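Local coordinates for protein methyl-accepting/DNA response regulator (Bacillus cereus, PDB 3D6W) that probably binds DNA as the LytTR output domain of a putative response regulator, the part of the longer protein that this chain represents, at residues G1-T9 and P15-Y23; C61-I72 and L85-S96. All blocks are in the same frame, centred on the assembly; numbering follows the deposited sequence.

Contact 1 (G1-T9 and P15-Y23). With EDO (1,2-ethanediol), chain D.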
# COMPACT_ATOMS: atom_id res chain seq x y z
N GLY A 1 9.97 -8.36 -4.49
CA GLY A 1 11.26 -8.19 -5.26
C GLY A 1 12.29 -7.36 -4.51
O GLY A 1 13.10 -7.89 -3.74
N LYS A 2 12.27 -6.05 -4.78
CA LYS A 2 13.18 -5.08 -4.18
C LYS A 2 12.43 -3.76 -3.96
O LYS A 2 11.45 -3.49 -4.67
CB LYS A 2 14.43 -4.90 -5.08
CG LYS A 2 15.67 -5.68 -4.56
CD LYS A 2 16.53 -6.35 -5.61
CE LYS A 2 17.72 -7.05 -4.94
NZ LYS A 2 18.55 -7.84 -5.89
N SER A 3 12.84 -2.95 -2.97
CA SER A 3 12.04 -1.77 -2.61
C SER A 3 12.81 -0.54 -2.21
O SER A 3 12.22 0.46 -1.88
CB SER A 3 10.98 -2.11 -1.51
OG SER A 3 11.50 -2.18 -0.19
N VAL A 4 14.13 -0.64 -2.23
CA VAL A 4 15.03 0.48 -1.98
C VAL A 4 16.14 0.51 -3.01
O VAL A 4 16.54 -0.52 -3.54
CB VAL A 4 15.66 0.46 -0.53
CG1 VAL A 4 14.57 0.50 0.49
CG2 VAL A 4 16.56 -0.73 -0.32
N VAL A 5 16.59 1.73 -3.32
CA VAL A 5 17.80 1.98 -4.09
C VAL A 5 18.82 2.64 -3.14
O VAL A 5 18.48 3.57 -2.41
CB VAL A 5 17.58 2.95 -5.27
CG1 VAL A 5 18.67 2.71 -6.36
CG2 VAL A 5 16.19 2.82 -5.84
N THR A 6 20.06 2.13 -3.15
CA THR A 6 21.14 2.65 -2.31
C THR A 6 21.93 3.64 -3.14
O THR A 6 22.55 3.27 -4.13
CB THR A 6 21.99 1.54 -1.69
OG1 THR A 6 21.12 0.59 -1.03
CG2 THR A 6 22.94 2.11 -0.64
N LEU A 7 21.80 4.91 -2.78
CA LEU A 7 22.57 5.99 -3.38
C LEU A 7 23.90 6.16 -2.62
O LEU A 7 23.95 6.10 -1.40
CB LEU A 7 21.83 7.33 -3.31
CG LEU A 7 20.35 7.51 -3.59
CD1 LEU A 7 20.08 8.87 -4.18
CD2 LEU A 7 19.81 6.44 -4.48
N LYS A 8 24.97 6.40 -3.36
CA LYS A 8 26.28 6.70 -2.77
C LYS A 8 26.34 8.18 -2.47
O LYS A 8 26.14 8.99 -3.39
CB LYS A 8 27.39 6.31 -3.74
CG LYS A 8 28.77 6.79 -3.39
CD LYS A 8 29.80 6.00 -4.17
CE LYS A 8 31.16 6.09 -3.49
NZ LYS A 8 32.05 5.02 -4.01
N THR A 9 26.56 8.52 -1.19
CA THR A 9 26.90 9.89 -0.78
C THR A 9 28.40 10.02 -0.49
O THR A 9 29.15 9.04 -0.59
CB THR A 9 26.13 10.37 0.45
OG1 THR A 9 25.67 9.24 1.19
CG2 THR A 9 24.91 11.23 0.01
N PRO A 15 19.94 4.21 1.76
CA PRO A 15 18.80 3.50 1.18
C PRO A 15 17.59 4.42 1.05
O PRO A 15 17.21 5.09 2.00
CB PRO A 15 18.51 2.37 2.19
CG PRO A 15 19.63 2.37 3.17
CD PRO A 15 20.28 3.70 3.10
N VAL A 16 17.03 4.47 -0.16
CA VAL A 16 15.86 5.31 -0.47
C VAL A 16 14.77 4.36 -1.03
O VAL A 16 15.08 3.53 -1.86
CB VAL A 16 16.26 6.39 -1.52
CG1 VAL A 16 15.09 7.31 -1.86
CG2 VAL A 16 17.43 7.19 -1.00
N PRO A 17 13.52 4.44 -0.56
CA PRO A 17 12.46 3.65 -1.15
C PRO A 17 12.20 4.05 -2.58
O PRO A 17 12.35 5.22 -2.92
CB PRO A 17 11.21 4.00 -0.32
CG PRO A 17 11.64 4.83 0.75
CD PRO A 17 13.02 5.32 0.51
N PHE A 18 11.79 3.11 -3.41
CA PHE A 18 11.46 3.42 -4.81
C PHE A 18 10.48 4.58 -4.92
O PHE A 18 10.57 5.41 -5.82
CB PHE A 18 10.89 2.20 -5.55
CG PHE A 18 11.91 1.11 -5.83
CD1 PHE A 18 13.28 1.36 -5.80
CD2 PHE A 18 11.48 -0.15 -6.17
CE1 PHE A 18 14.21 0.36 -6.07
CE2 PHE A 18 12.41 -1.16 -6.45
CZ PHE A 18 13.77 -0.89 -6.39
N SER A 19 9.55 4.64 -3.97
CA SER A 19 8.50 5.65 -3.95
C SER A 19 9.03 7.10 -3.85
O SER A 19 8.34 8.03 -4.25
CB SER A 19 7.53 5.32 -2.78
OG SER A 19 8.06 5.72 -1.52
N LYS A 20 10.24 7.27 -3.32
CA LYS A 20 10.87 8.54 -3.14
C LYS A 20 11.84 8.88 -4.26
O LYS A 20 12.39 10.00 -4.31
CB LYS A 20 11.60 8.56 -1.80
CG LYS A 20 10.71 8.24 -0.61
CD LYS A 20 10.36 9.45 0.23
CE LYS A 20 11.26 9.56 1.51
NZ LYS A 20 11.81 10.99 1.78
N VAL A 21 12.05 7.96 -5.19
CA VAL A 21 12.87 8.26 -6.39
C VAL A 21 12.02 9.01 -7.43
O VAL A 21 10.97 8.49 -7.85
CB VAL A 21 13.48 6.97 -7.00
CG1 VAL A 21 14.40 7.29 -8.23
CG2 VAL A 21 14.21 6.17 -5.90
N MSE A 22 12.47 10.20 -7.80
CA MSE A 22 11.78 11.06 -8.74
C MSE A 22 12.16 10.75 -10.20
O MSE A 22 11.32 10.69 -11.07
CB MSE A 22 12.09 12.54 -8.42
CG MSE A 22 11.71 12.95 -7.04
SE MSE A 22 11.99 14.80 -6.56
CE MSE A 22 13.90 14.75 -6.92
N TYR A 23 13.46 10.61 -10.42
CA TYR A 23 14.05 10.27 -11.71
C TYR A 23 15.51 9.77 -11.56
O TYR A 23 16.13 9.85 -10.48
CB TYR A 23 13.93 11.45 -12.71
CG TYR A 23 14.78 12.67 -12.39
CD1 TYR A 23 14.27 13.72 -11.63
CD2 TYR A 23 16.09 12.78 -12.86
CE1 TYR A 23 15.03 14.80 -11.35
CE2 TYR A 23 16.87 13.84 -12.57
CZ TYR A 23 16.34 14.86 -11.80
OH TYR A 23 17.14 15.96 -11.51
C1 EDO D . 16.60 -5.47 -0.09
O1 EDO D . 16.77 -6.90 0.13
C2 EDO D . 16.33 -5.21 -1.57
O2 EDO D . 15.34 -4.17 -1.84
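Phe-18 has its CG anti to its own carbonyl carbon (chi1 -71°), which swings the ring back across the incoming chain at Ser-3 and Val-4. The ring lies flat over that backbone: Ser-3 C sits 3.9 Å above the ring plane, over its centre, and Val-4 N lies over the same face nearer the rim. Val-5 CG2, anti to the carbonyl carbon of its own residue, packs on Val-21 CG2 at 3.9 Å. Further along, Leu-7 CG meets Val-16 CG2 at 3.9 Å. The backbones pair around Val-5 and Val-16, Val-5 N giving to Val-16 O and Val-16 N to Val-5 O, both at 2.8 Å. Phe-18 N then reaches Ser-3 O at 3.1 Å from above the carbonyl plane, 48° out of it, so the pairing runs on past the strand into the 3-10 turn. Val-4 and Pro-15 turn to the second subunit, packing on its Val-69 and Ile-72, while Thr-6 OG1 hydrogen-bonds Leu-107 O there. This is an antiparallel beta hairpin, strands 4-8 and 13-17, at the N-terminal end of this LytTR DNA-binding chain.

Contact 2 (C61-I72 and L85-S96). With MG (magnesium ion), chain C; FMT (formic acid), chain E.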
# COMPACT_ATOMS: atom_id res chain seq x y z
N CYS A 61 12.29 7.53 -20.67
CA CYS A 61 11.71 8.58 -21.50
C CYS A 61 12.71 9.32 -22.36
O CYS A 61 12.35 10.20 -23.11
CB CYS A 61 10.94 9.55 -20.60
SG CYS A 61 11.94 10.46 -19.45
N HIS A 62 13.97 8.92 -22.28
CA HIS A 62 15.08 9.62 -22.92
C HIS A 62 16.25 8.68 -22.73
O HIS A 62 16.26 7.96 -21.76
CB HIS A 62 15.29 10.93 -22.17
CG HIS A 62 16.27 11.87 -22.81
ND1 HIS A 62 17.63 11.66 -22.80
CD2 HIS A 62 16.08 13.08 -23.39
CE1 HIS A 62 18.23 12.68 -23.36
NE2 HIS A 62 17.32 13.57 -23.72
N ARG A 63 17.23 8.68 -23.63
CA ARG A 63 18.44 7.83 -23.52
C ARG A 63 19.21 8.06 -22.24
O ARG A 63 20.00 7.22 -21.84
CB ARG A 63 19.38 7.99 -24.74
CG ARG A 63 20.04 9.37 -24.89
CD ARG A 63 21.21 9.38 -25.93
NE ARG A 63 22.28 10.18 -25.32
CZ ARG A 63 23.47 9.73 -24.93
NH1 ARG A 63 23.86 8.48 -25.15
NH2 ARG A 63 24.31 10.55 -24.34
N SER A 64 18.99 9.20 -21.62
CA SER A 64 19.69 9.60 -20.40
C SER A 64 18.79 9.68 -19.13
O SER A 64 19.31 9.99 -18.05
CB SER A 64 20.35 10.98 -20.65
OG SER A 64 21.62 10.83 -21.32
N PHE A 65 17.49 9.38 -19.23
CA PHE A 65 16.55 9.52 -18.10
C PHE A 65 15.58 8.39 -17.95
O PHE A 65 14.97 7.93 -18.93
CB PHE A 65 15.69 10.78 -18.25
CG PHE A 65 16.47 12.05 -18.13
CD1 PHE A 65 17.04 12.64 -19.25
CD2 PHE A 65 16.65 12.64 -16.87
CE1 PHE A 65 17.83 13.84 -19.11
CE2 PHE A 65 17.39 13.81 -16.74
CZ PHE A 65 17.98 14.42 -17.86
N ILE A 66 15.42 7.96 -16.69
CA ILE A 66 14.24 7.21 -16.27
C ILE A 66 13.43 8.09 -15.29
O ILE A 66 13.97 8.64 -14.33
CB ILE A 66 14.59 5.86 -15.61
CG1 ILE A 66 15.31 4.92 -16.59
CG2 ILE A 66 13.28 5.21 -14.99
CD1 ILE A 66 15.86 3.72 -15.95
N VAL A 67 12.13 8.24 -15.56
CA VAL A 67 11.26 9.05 -14.70
C VAL A 67 10.28 8.17 -13.88
O VAL A 67 9.82 7.07 -14.33
CB VAL A 67 10.52 10.16 -15.54
CG1 VAL A 67 9.39 9.59 -16.39
CG2 VAL A 67 9.99 11.31 -14.63
N ASN A 68 9.98 8.62 -12.67
CA ASN A 68 8.87 8.06 -11.87
C ASN A 68 7.61 8.86 -12.17
O ASN A 68 7.52 10.01 -11.80
CB ASN A 68 9.20 8.17 -10.37
CG ASN A 68 8.25 7.39 -9.48
OD1 ASN A 68 7.16 7.10 -9.86
ND2 ASN A 68 8.69 7.09 -8.27
N VAL A 69 6.63 8.22 -12.80
CA VAL A 69 5.39 8.90 -13.21
C VAL A 69 4.63 9.43 -11.99
O VAL A 69 3.78 10.33 -12.14
CB VAL A 69 4.46 8.00 -14.10
CG1 VAL A 69 5.29 7.33 -15.26
CG2 VAL A 69 3.77 6.95 -13.29
N ASN A 70 4.93 8.92 -10.79
CA ASN A 70 4.25 9.41 -9.60
C ASN A 70 4.76 10.73 -9.08
O ASN A 70 4.13 11.34 -8.22
CB ASN A 70 4.27 8.34 -8.51
CG ASN A 70 3.44 7.14 -8.92
OD1 ASN A 70 2.21 7.24 -9.10
ND2 ASN A 70 4.10 6.00 -9.12
N HIS A 71 5.92 11.16 -9.58
CA HIS A 71 6.43 12.49 -9.29
C HIS A 71 6.24 13.46 -10.42
O HIS A 71 6.63 14.59 -10.30
CB HIS A 71 7.87 12.41 -8.89
CG HIS A 71 8.07 11.65 -7.63
ND1 HIS A 71 8.01 12.25 -6.39
CD2 HIS A 71 8.27 10.33 -7.40
CE1 HIS A 71 8.19 11.33 -5.45
NE2 HIS A 71 8.35 10.15 -6.05
N ILE A 72 5.60 13.04 -11.49
CA ILE A 72 5.27 13.96 -12.59
C ILE A 72 4.11 14.81 -12.14
O ILE A 72 3.07 14.28 -11.70
CB ILE A 72 4.90 13.25 -13.93
CG1 ILE A 72 6.12 12.52 -14.51
CG2 ILE A 72 4.37 14.28 -14.98
CD1 ILE A 72 5.83 11.66 -15.70
N LEU A 85 8.56 17.28 -19.04
CA LEU A 85 7.87 16.87 -17.83
C LEU A 85 8.16 17.87 -16.74
O LEU A 85 9.29 18.14 -16.40
CB LEU A 85 8.32 15.46 -17.38
CG LEU A 85 8.35 14.38 -18.48
CD1 LEU A 85 8.76 13.01 -17.93
CD2 LEU A 85 7.03 14.35 -19.23
N SER A 86 7.10 18.41 -16.19
CA SER A 86 7.15 19.22 -15.00
C SER A 86 7.07 18.30 -13.80
O SER A 86 6.05 17.62 -13.63
CB SER A 86 5.92 20.16 -15.01
OG SER A 86 6.05 21.24 -14.09
N MSE A 87 8.12 18.27 -12.98
CA MSE A 87 8.13 17.44 -11.80
C MSE A 87 7.50 18.18 -10.61
O MSE A 87 7.38 19.40 -10.65
CB MSE A 87 9.54 16.95 -11.48
CG MSE A 87 10.27 16.31 -12.63
SE MSE A 87 9.40 14.79 -13.45
CE MSE A 87 9.52 13.62 -11.97
N ASP A 88 7.11 17.42 -9.58
CA ASP A 88 6.47 17.96 -8.42
C ASP A 88 7.36 18.93 -7.64
O ASP A 88 6.85 19.86 -7.05
CB ASP A 88 6.10 16.81 -7.45
CG ASP A 88 4.76 16.17 -7.77
OD1 ASP A 88 3.98 16.75 -8.55
OD2 ASP A 88 4.50 15.08 -7.23
N ASN A 89 8.66 18.67 -7.55
CA ASN A 89 9.58 19.58 -6.87
C ASN A 89 10.06 20.80 -7.72
O ASN A 89 10.98 21.47 -7.35
CB ASN A 89 10.80 18.79 -6.43
CG ASN A 89 11.72 18.44 -7.58
OD1 ASN A 89 11.37 18.58 -8.76
ND2 ASN A 89 12.89 17.98 -7.26
N GLY A 90 9.48 21.04 -8.89
CA GLY A 90 9.86 22.14 -9.78
C GLY A 90 10.86 21.80 -10.87
O GLY A 90 11.19 22.68 -11.69
N GLU A 91 11.40 20.58 -10.87
CA GLU A 91 12.43 20.27 -11.89
C GLU A 91 11.74 19.95 -13.19
O GLU A 91 10.51 19.85 -13.22
CB GLU A 91 13.34 19.12 -11.50
CG GLU A 91 14.07 19.35 -10.20
CD GLU A 91 15.08 18.25 -9.95
OE1 GLU A 91 14.98 17.60 -8.91
OE2 GLU A 91 15.96 18.01 -10.80
N ARG A 92 12.50 19.85 -14.27
CA ARG A 92 11.93 19.39 -15.54
C ARG A 92 12.78 18.28 -16.10
O ARG A 92 13.97 18.18 -15.83
CB ARG A 92 11.72 20.52 -16.58
CG ARG A 92 13.01 21.20 -17.07
CD ARG A 92 12.74 22.40 -17.98
NE ARG A 92 11.94 23.39 -17.28
CZ ARG A 92 12.41 24.31 -16.44
NH1 ARG A 92 13.70 24.41 -16.18
NH2 ARG A 92 11.57 25.15 -15.86
N VAL A 93 12.14 17.43 -16.89
CA VAL A 93 12.80 16.28 -17.50
C VAL A 93 12.31 16.18 -18.92
O VAL A 93 11.10 16.28 -19.16
CB VAL A 93 12.48 14.97 -16.72
CG1 VAL A 93 13.07 13.76 -17.45
CG2 VAL A 93 12.98 15.06 -15.24
N PRO A 94 13.23 16.02 -19.89
CA PRO A 94 12.78 15.84 -21.25
C PRO A 94 12.37 14.41 -21.66
O PRO A 94 12.98 13.43 -21.28
CB PRO A 94 14.00 16.29 -22.06
CG PRO A 94 15.15 15.97 -21.22
CD PRO A 94 14.70 16.02 -19.80
N VAL A 95 11.34 14.33 -22.50
CA VAL A 95 11.04 13.13 -23.26
C VAL A 95 11.52 13.41 -24.69
O VAL A 95 11.00 14.30 -25.37
CB VAL A 95 9.51 12.75 -23.24
CG1 VAL A 95 9.30 11.37 -23.83
CG2 VAL A 95 8.93 12.84 -21.82
N SER A 96 12.52 12.66 -25.14
CA SER A 96 13.09 12.89 -26.42
C SER A 96 12.18 12.41 -27.53
O SER A 96 11.27 11.58 -27.32
CB SER A 96 14.45 12.24 -26.51
OG SER A 96 14.42 10.83 -26.43
MG MG C . 1.87 13.70 -9.50
C FMT E . 17.51 9.91 -27.24
O1 FMT E . 17.16 10.59 -28.24
O2 FMT E . 16.70 9.73 -26.31
O HOH W 1 0.56 14.52 -11.51
O HOH W 2 -0.57 13.27 -8.93
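Phe-65 and Pro-94 meet at about a right angle, the proline laying CD over one face of the ring, 4.2 Å from its centroid and 22° off the normal, a CH-pi contact. The neighbouring CG of the same proline meets His-62, 3.7 Å from its CD2, the two side chains crossing obliquely. His-62 is held in rotation by Ser-64 N, which gives to ND1 in the ring plane. Deeper in, Val-67 and Leu-85 come tip to tip, CG1 to CD1 at 3.8 Å, and Ile-72 CD1 packs on the same Leu-85 methyl. Met-87, a selenomethionine bent at chi2 and chi3 (-57° and -67°), curls CE back against Val-67 CG2 at 3.6 Å and also against His-71. Backbone bonds close both ends: Ser-96 N to Cys-61 O at 3.2 Å and Asp-88 N to His-71 O at 3.0 Å. Beside the second, Ile-72 O binds magnesium at 2.6 Å with two waters; Asp-88, a magnesium site in this protein, points its carboxylate that way but stays 3.7 Å from the metal at OD2. The contact lays strand 65-68, flanked by strand 21-27, and the end of neighbouring strand 58-62 against the antiparallel sheet of strands 72-76, 83-87 and 92-95.

Contact 1 lies farther from the centre of the chain than contact 2, and both are partly buried. In 1-9 with 15-23 the two segments pair as neighbouring strands, with main-chain bonds along the hairpin; in 61-72 with 85-96 apolar side chains fill the space between two sheets, and the two main-chain bonds between the segments lie at the ends. Strands 21-27 and 65-68, neighbours in one sheet, join them, Val-21 O accepting from Asn-68 ND2. Beside that pair His-71 NE2 bonds Ser-19 O, and Tyr-23 OH reaches across to Glu-91 OE2 in the turn of the other sheet. Between subunits the two contacts also adjoin, beside a magnesium ion.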